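Local coordinates for protein acyl-coenzyme A oxidase acox-1.1 (Caenorhabditis elegans, PDB 5K3I) that catalyses the first step of peroxisomal beta-oxidation, using FAD and molecular oxygen to desaturate acyl-CoA thioesters to trans-2-enoyl-CoAs with release of hydrogen peroxide, at residues A[348-353]-A[568-573]; A[295-300]-A[360-365]. The protein carries 1 engineered substitution. All coordinates share one frame; numbering follows the deposited sequence.

Interaction 1 (A[348-353]-A[568-573]); sequences IARAYA and HLHVNY. With ATP (adenosine-5'-triphosphate), chain N.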
loop_
_atom_site.group_PDB
_atom_site.type_symbol
_atom_site.label_atom_id
_atom_site.label_comp_id
_atom_site.label_asym_id
_atom_site.label_seq_id
_atom_site.Cartn_x
_atom_site.Cartn_y
_atom_site.Cartn_z
ATOM N N ILE A 348 -6.816 -15.282 3.794
ATOM C CA ILE A 348 -6.345 -16.659 3.735
ATOM C C ILE A 348 -7.123 -17.400 2.666
ATOM O O ILE A 348 -6.553 -18.130 1.846
ATOM C CB ILE A 348 -6.481 -17.358 5.102
ATOM C CG1 ILE A 348 -5.656 -16.668 6.185
ATOM C CG2 ILE A 348 -6.007 -18.803 4.992
ATOM C CD1 ILE A 348 -5.864 -17.294 7.555
ATOM N N ALA A 349 -8.443 -17.196 2.648
ATOM C CA ALA A 349 -9.269 -17.735 1.576
ATOM C C ALA A 349 -8.768 -17.268 0.217
ATOM O O ALA A 349 -8.661 -18.065 -0.721
ATOM C CB ALA A 349 -10.729 -17.333 1.784
ATOM N N ARG A 350 -8.433 -15.981 0.097
ATOM C CA ARG A 350 -7.943 -15.462 -1.177
ATOM C C ARG A 350 -6.624 -16.100 -1.591
ATOM O O ARG A 350 -6.426 -16.369 -2.782
ATOM C CB ARG A 350 -7.787 -13.937 -1.116
ATOM C CG ARG A 350 -9.093 -13.189 -1.296
ATOM C CD ARG A 350 -8.961 -11.688 -1.098
ATOM N NE ARG A 350 -10.168 -10.994 -1.537
ATOM C CZ ARG A 350 -10.273 -9.673 -1.670
ATOM N NH1 ARG A 350 -9.243 -8.894 -1.366
ATOM N NH2 ARG A 350 -11.413 -9.129 -2.087
ATOM N N ALA A 351 -5.732 -16.378 -0.635
ATOM C CA ALA A 351 -4.426 -16.922 -0.996
ATOM C C ALA A 351 -4.552 -18.339 -1.549
ATOM O O ALA A 351 -3.893 -18.696 -2.537
ATOM C CB ALA A 351 -3.496 -16.899 0.216
ATOM N N TYR A 352 -5.421 -19.150 -0.942
ATOM C CA TYR A 352 -5.719 -20.469 -1.491
ATOM C C TYR A 352 -6.366 -20.346 -2.864
ATOM O O TYR A 352 -5.983 -21.035 -3.817
ATOM C CB TYR A 352 -6.621 -21.249 -0.526
ATOM C CG TYR A 352 -5.863 -21.946 0.592
ATOM C CD1 TYR A 352 -5.473 -21.261 1.733
ATOM C CD2 TYR A 352 -5.534 -23.292 0.495
ATOM C CE1 TYR A 352 -4.775 -21.899 2.750
ATOM C CE2 TYR A 352 -4.841 -23.936 1.504
ATOM C CZ TYR A 352 -4.463 -23.236 2.627
ATOM O OH TYR A 352 -3.775 -23.872 3.631
ATOM N N ALA A 353 -7.361 -19.464 -2.972
ATOM C CA ALA A 353 -8.071 -19.273 -4.232
ATOM C C ALA A 353 -7.118 -18.873 -5.354
ATOM O O ALA A 353 -7.226 -19.377 -6.480
ATOM C CB ALA A 353 -9.171 -18.230 -4.052
ATOM N N HIS A 568 -16.637 -21.306 1.688
ATOM C CA HIS A 568 -17.850 -20.635 2.142
ATOM C C HIS A 568 -17.549 -19.233 2.653
ATOM O O HIS A 568 -18.328 -18.301 2.425
ATOM C CB HIS A 568 -18.535 -21.459 3.222
ATOM C CG HIS A 568 -19.424 -22.531 2.680
ATOM N ND1 HIS A 568 -20.646 -22.261 2.105
ATOM C CD2 HIS A 568 -19.277 -23.877 2.643
ATOM C CE1 HIS A 568 -21.204 -23.393 1.714
ATOM N NE2 HIS A 568 -20.397 -24.389 2.033
ATOM N N LEU A 569 -16.431 -19.064 3.362
ATOM C CA LEU A 569 -16.031 -17.728 3.787
ATOM C C LEU A 569 -15.761 -16.849 2.572
ATOM O O LEU A 569 -16.215 -15.700 2.497
ATOM C CB LEU A 569 -14.790 -17.821 4.678
ATOM C CG LEU A 569 -14.164 -16.498 5.127
ATOM C CD1 LEU A 569 -15.187 -15.673 5.867
ATOM C CD2 LEU A 569 -12.901 -16.705 5.968
ATOM N N HIS A 570 -15.027 -17.397 1.604
ATOM C CA HIS A 570 -14.732 -16.703 0.359
ATOM C C HIS A 570 -15.994 -16.185 -0.328
ATOM O O HIS A 570 -16.122 -14.982 -0.576
ATOM C CB HIS A 570 -13.940 -17.625 -0.567
ATOM C CG HIS A 570 -13.417 -16.942 -1.793
ATOM N ND1 HIS A 570 -12.508 -15.905 -1.742
ATOM C CD2 HIS A 570 -13.668 -17.158 -3.105
ATOM C CE1 HIS A 570 -12.225 -15.511 -2.971
ATOM N NE2 HIS A 570 -12.916 -16.255 -3.818
ATOM N N VAL A 571 -16.941 -17.072 -0.648
ATOM C CA VAL A 571 -18.095 -16.646 -1.445
ATOM C C VAL A 571 -18.952 -15.625 -0.701
ATOM O O VAL A 571 -19.553 -14.747 -1.328
ATOM C CB VAL A 571 -18.933 -17.862 -1.901
ATOM C CG1 VAL A 571 -18.108 -18.771 -2.806
ATOM C CG2 VAL A 571 -19.470 -18.622 -0.716
ATOM N N ASN A 572 -19.005 -15.686 0.632
ATOM C CA ASN A 572 -19.808 -14.693 1.345
ATOM C C ASN A 572 -19.106 -13.344 1.459
ATOM O O ASN A 572 -19.753 -12.300 1.319
ATOM C CB ASN A 572 -20.206 -15.204 2.733
ATOM C CG ASN A 572 -21.256 -16.305 2.672
ATOM O OD1 ASN A 572 -22.442 -16.033 2.494
ATOM N ND2 ASN A 572 -20.827 -17.543 2.865
ATOM N N TYR A 573 -17.790 -13.342 1.695
ATOM C CA TYR A 573 -17.045 -12.084 1.737
ATOM C C TYR A 573 -17.071 -11.382 0.387
ATOM O O TYR A 573 -17.349 -10.181 0.301
ATOM C CB TYR A 573 -15.602 -12.343 2.176
ATOM C CG TYR A 573 -14.788 -11.073 2.393
ATOM C CD1 TYR A 573 -14.838 -10.387 3.598
ATOM C CD2 TYR A 573 -13.974 -10.562 1.393
ATOM C CE1 TYR A 573 -14.097 -9.230 3.801
ATOM C CE2 TYR A 573 -13.235 -9.406 1.590
ATOM C CZ TYR A 573 -13.297 -8.751 2.793
ATOM O OH TYR A 573 -12.568 -7.605 2.999
HETATM P PG ATP N . -18.181 -1.386 3.552
HETATM O O1G ATP N . -19.249 -1.098 4.579
HETATM O O2G ATP N . -18.212 -0.475 2.350
HETATM O O3G ATP N . -18.018 -2.849 3.223
HETATM P PB ATP N . -15.380 -1.423 3.700
HETATM O O1B ATP N . -15.606 -2.364 2.542
HETATM O O2B ATP N . -14.557 -0.176 3.499
HETATM O O3B ATP N . -16.811 -0.993 4.299
HETATM P PA ATP N . -15.288 -3.707 5.331
HETATM O O1A ATP N . -16.112 -4.248 4.189
HETATM O O2A ATP N . -15.890 -3.603 6.711
HETATM O O3A ATP N . -14.728 -2.256 4.915
HETATM O "O5'" ATP N . -13.936 -4.574 5.436
HETATM C "C5'" ATP N . -13.063 -4.690 4.315
HETATM C "C4'" ATP N . -11.608 -4.576 4.757
HETATM O "O4'" ATP N . -11.198 -3.206 4.756
HETATM C "C3'" ATP N . -11.389 -5.116 6.162
HETATM O "O3'" ATP N . -10.529 -6.258 6.120
HETATM C "C2'" ATP N . -10.722 -4.000 6.939
HETATM O "O2'" ATP N . -9.507 -4.467 7.533
HETATM C "C1'" ATP N . -10.424 -2.911 5.921
HETATM N N9 ATP N . -10.794 -1.586 6.478
HETATM C C8 ATP N . -12.038 -1.082 6.569
HETATM N N7 ATP N . -12.026 0.153 7.130
HETATM C C5 ATP N . -10.745 0.456 7.411
HETATM C C6 ATP N . -10.025 1.604 8.012
HETATM N N6 ATP N . -10.690 2.705 8.437
HETATM N N1 ATP N . -8.681 1.515 8.122
HETATM C C2 ATP N . -8.007 0.428 7.703
HETATM N N3 ATP N . -8.595 -0.647 7.150
HETATM C C4 ATP N . -9.937 -0.693 6.980
#

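Interaction 2 (A[295-300]-A[360-365]); sequences RSYMLT and ETVKLY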
loop_
_atom_site.group_PDB
_atom_site.type_symbol
_atom_site.label_atom_id
_atom_site.label_comp_id
_atom_site.label_asym_id
_atom_site.label_seq_id
_atom_site.Cartn_x
_atom_site.Cartn_y
_atom_site.Cartn_z
ATOM N N ARG A 295 2.629 -13.615 -16.937
ATOM C CA ARG A 295 1.326 -13.468 -16.300
ATOM C C ARG A 295 0.798 -14.796 -15.762
ATOM O O ARG A 295 0.170 -14.831 -14.695
ATOM C CB ARG A 295 0.346 -12.873 -17.291
ATOM C CG ARG A 295 0.513 -11.413 -17.575
ATOM C CD ARG A 295 -0.119 -11.043 -18.894
ATOM N NE ARG A 295 0.372 -9.766 -19.386
ATOM C CZ ARG A 295 0.344 -9.403 -20.659
ATOM N NH1 ARG A 295 -0.167 -10.212 -21.578
ATOM N NH2 ARG A 295 0.805 -8.215 -21.007
ATOM N N SER A 296 1.020 -15.898 -16.496
ATOM C CA SER A 296 0.494 -17.183 -16.051
ATOM C C SER A 296 1.191 -17.649 -14.781
ATOM O O SER A 296 0.540 -18.145 -13.856
ATOM C CB SER A 296 0.641 -18.231 -17.156
ATOM O OG SER A 296 -0.177 -17.924 -18.260
ATOM N N TYR A 297 2.507 -17.480 -14.711
ATOM C CA TYR A 297 3.297 -18.024 -13.618
ATOM C C TYR A 297 3.448 -17.062 -12.437
ATOM O O TYR A 297 3.829 -17.503 -11.347
ATOM C CB TYR A 297 4.665 -18.466 -14.142
ATOM C CG TYR A 297 4.629 -19.814 -14.847
ATOM C CD1 TYR A 297 4.345 -19.914 -16.211
ATOM C CD2 TYR A 297 4.883 -20.987 -14.146
ATOM C CE1 TYR A 297 4.313 -21.151 -16.852
ATOM C CE2 TYR A 297 4.859 -22.218 -14.773
ATOM C CZ TYR A 297 4.574 -22.299 -16.124
ATOM O OH TYR A 297 4.557 -23.539 -16.734
ATOM N N MET A 298 3.165 -15.767 -12.608
ATOM C CA MET A 298 3.304 -14.826 -11.503
ATOM C C MET A 298 2.183 -14.946 -10.480
ATOM O O MET A 298 2.286 -14.333 -9.411
ATOM C CB MET A 298 3.367 -13.381 -12.015
ATOM C CG MET A 298 2.017 -12.799 -12.429
ATOM S SD MET A 298 2.130 -11.160 -13.196
ATOM C CE MET A 298 2.016 -10.067 -11.782
ATOM N N LEU A 299 1.099 -15.664 -10.794
ATOM C CA LEU A 299 -0.023 -15.754 -9.860
ATOM C C LEU A 299 0.357 -16.513 -8.586
ATOM O O LEU A 299 -0.053 -16.117 -7.490
ATOM C CB LEU A 299 -1.250 -16.369 -10.546
ATOM C CG LEU A 299 -1.696 -15.657 -11.834
ATOM C CD1 LEU A 299 -2.774 -16.451 -12.557
ATOM C CD2 LEU A 299 -2.168 -14.233 -11.556
ATOM N N THR A 300 1.126 -17.611 -8.698
ATOM C CA THR A 300 1.635 -18.276 -7.494
ATOM C C THR A 300 2.502 -17.330 -6.681
ATOM O O THR A 300 2.413 -17.303 -5.449
ATOM C CB THR A 300 2.467 -19.507 -7.850
ATOM O OG1 THR A 300 2.698 -19.542 -9.258
ATOM C CG2 THR A 300 1.778 -20.790 -7.416
ATOM N N GLU A 360 -4.823 -23.820 -12.486
ATOM C CA GLU A 360 -5.640 -23.984 -13.685
ATOM C C GLU A 360 -5.152 -23.108 -14.828
ATOM O O GLU A 360 -5.266 -23.494 -15.999
ATOM C CB GLU A 360 -7.108 -23.681 -13.390
ATOM C CG GLU A 360 -7.816 -24.732 -12.569
ATOM C CD GLU A 360 -9.318 -24.531 -12.549
ATOM O OE1 GLU A 360 -9.809 -23.678 -13.318
ATOM O OE2 GLU A 360 -10.014 -25.240 -11.789
ATOM N N THR A 361 -4.620 -21.928 -14.514
ATOM C CA THR A 361 -4.104 -21.058 -15.562
ATOM C C THR A 361 -2.852 -21.656 -16.194
ATOM O O THR A 361 -2.700 -21.646 -17.420
ATOM C CB THR A 361 -3.821 -19.669 -14.997
ATOM O OG1 THR A 361 -5.003 -19.167 -14.367
ATOM C CG2 THR A 361 -3.415 -18.719 -16.120
ATOM N N VAL A 362 -1.943 -22.178 -15.366
ATOM C CA VAL A 362 -0.744 -22.843 -15.874
ATOM C C VAL A 362 -1.101 -24.074 -16.699
ATOM O O VAL A 362 -0.455 -24.362 -17.717
ATOM C CB VAL A 362 0.194 -23.192 -14.709
ATOM C CG1 VAL A 362 1.321 -24.089 -15.183
ATOM C CG2 VAL A 362 0.758 -21.912 -14.112
ATOM N N LYS A 363 -2.134 -24.817 -16.290
ATOM C CA LYS A 363 -2.591 -25.926 -17.125
ATOM C C LYS A 363 -3.034 -25.437 -18.496
ATOM O O LYS A 363 -2.675 -26.028 -19.519
ATOM C CB LYS A 363 -3.718 -26.702 -16.434
ATOM C CG LYS A 363 -3.234 -27.923 -15.660
ATOM C CD LYS A 363 -4.316 -28.538 -14.787
ATOM C CE LYS A 363 -3.704 -29.153 -13.538
ATOM N NZ LYS A 363 -4.415 -30.381 -13.069
ATOM N N LEU A 364 -3.807 -24.349 -18.536
ATOM C CA LEU A 364 -4.246 -23.792 -19.814
ATOM C C LEU A 364 -3.078 -23.250 -20.629
ATOM O O LEU A 364 -3.106 -23.308 -21.862
ATOM C CB LEU A 364 -5.282 -22.699 -19.580
ATOM C CG LEU A 364 -5.993 -22.123 -20.805
ATOM C CD1 LEU A 364 -6.929 -23.163 -21.395
ATOM C CD2 LEU A 364 -6.758 -20.867 -20.419
ATOM N N TYR A 365 -2.054 -22.701 -19.967
ATOM C CA TYR A 365 -0.874 -22.245 -20.692
ATOM C C TYR A 365 -0.167 -23.418 -21.354
ATOM O O TYR A 365 0.300 -23.312 -22.492
ATOM C CB TYR A 365 0.090 -21.520 -19.758
ATOM C CG TYR A 365 1.366 -21.074 -20.442
ATOM C CD1 TYR A 365 1.359 -20.017 -21.348
ATOM C CD2 TYR A 365 2.569 -21.722 -20.204
ATOM C CE1 TYR A 365 2.520 -19.604 -21.978
ATOM C CE2 TYR A 365 3.734 -21.320 -20.835
ATOM C CZ TYR A 365 3.703 -20.258 -21.722
ATOM O OH TYR A 365 4.855 -19.845 -22.356
#

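Interaction 1 (A[348-353]-A[568-573])
His570 lies against three residues of segment 348-353, and Tyr573, one turn further on, meets the end of Arg350. Two helices of the C-terminal all-helical part of the acyl-CoA oxidase/dehydrogenase fold cross here, 338-370 and 557-577, with short-segment axes 9.3 Å apart at closest approach and a signed crossing angle of -106°. The steep crossing keeps the patch small, about 225 Å² in all, and the short side chain of Ala349 meets the base of the histidine, Ala349 CB lying 4.0 Å from His570 CB. His570 carries CG anti to its backbone N (chi1 -172°), which brings the ring in over the alanine side of the neighbouring helix. There Ala353 CB covers one face, displaced toward the rim, while Arg350 CG comes to the ring edge at His570 CE1, 4.2 Å away.

The arginine runs extended from CG to NE and brings its guanidinium to Tyr573. The two planes stand 88° apart: CE2 of the phenol ring lies over one face of the guanidinium, 4.1 Å from Arg350 NH2, and this nitrogen in turn lies near the plane of the phenol at its edge, so the arginine does not stack on the aromatic face. A salt bridge from Arg350 NE to Glu574, the residue following Tyr573, fixes the group, and a long, weak ion pair joins NH1 to Glu400. Further out, Ile543 and Phe547 of helix 520-553 touch Ala353, and Val544 touches His570. Tyr573 belongs to the ATP pocket, where the nucleotide is also hydrogen-bonded to His342 NE2 and to Tyr581 OH of the second subunit; Tyr573 OH lies 3.2 Å from ATP C5', at the junction of ribose and phosphates.

Interaction 2 (A[295-300]-A[360-365])
Tyr297 and Val362 meet at about a right angle, the valine branching beneath the flat of the phenol. Val362 CG2 stands over the middle of the ring, 4.2 Å from its centroid and nearly along the ring normal, a clear CH-pi contact. The other methyl, CG1, reaches further along the ring to the phenolic end, 3.6 Å from Tyr297 OH. With CG1 anti to the backbone N (chi1 170°), both branches are turned to use the same aromatic face. Tyr365 comes to a different part of this ring: Tyr365 CD2 lies at the edge, near the ring plane, 3.8 Å from Tyr297 CE1. The planes of the two tyrosines are 85° apart and their centroids 6.0 Å apart, an oblique pairing. An alanine in place of Val362 would probably uncover part of the Tyr297 face and allow the phenol more freedom to turn.

On the more buried side, Ser296 OG touches both Thr361 CG2 and Tyr365 CB, at 4.0 and 3.9 Å respectively. Its polar need is met within its own helix by Val292 O, and Thr361 OG1 similarly bonds to Ala357 O, so both hydroxyls have a partner in their own helix while their neighbours across the contact are carbons. Leu299 crosses Thr361 at about a right angle and places CD1 4.0 Å from Thr361 OG1. Beyond the pair, His293 stacks on Tyr297 and its ring also meets that of Tyr365, while from helix 380-407 Thr387 touches Ser296 and Leu390 touches Thr361.

The short segments run nearly antiparallel, their axes 8.9 Å apart and 156° between directions. This is the packing of neighbouring helices in the C-terminal helical bundle characteristic of the acyl-CoA dehydrogenase and oxidase superfamily, here between helices 292-319 and 338-370.

In the fold
Helix 338-370 takes part in both contacts: residues 348-353 meet helix 557-577 in interaction 1, and residues 360-365 pack on helix 292-319 in interaction 2. The contact centres are 19 Å apart and their nearest atoms about 7 Å, without touching. Interaction 1 borders an ATP site directly through Tyr573, whose side chain is about 4 Å from that of His342 and about 5 Å from a bound magnesium ion. Interaction 2 lies further from ATP, with the Leu299 side chain about 11 Å away and about 9 Å from that of Ala434, the engineered substitution at the predicted proton-acceptor position. Segment 295-300 holds Arg295, probably substrate-binding, whose NE is hydrogen-bonded to Ala434 O.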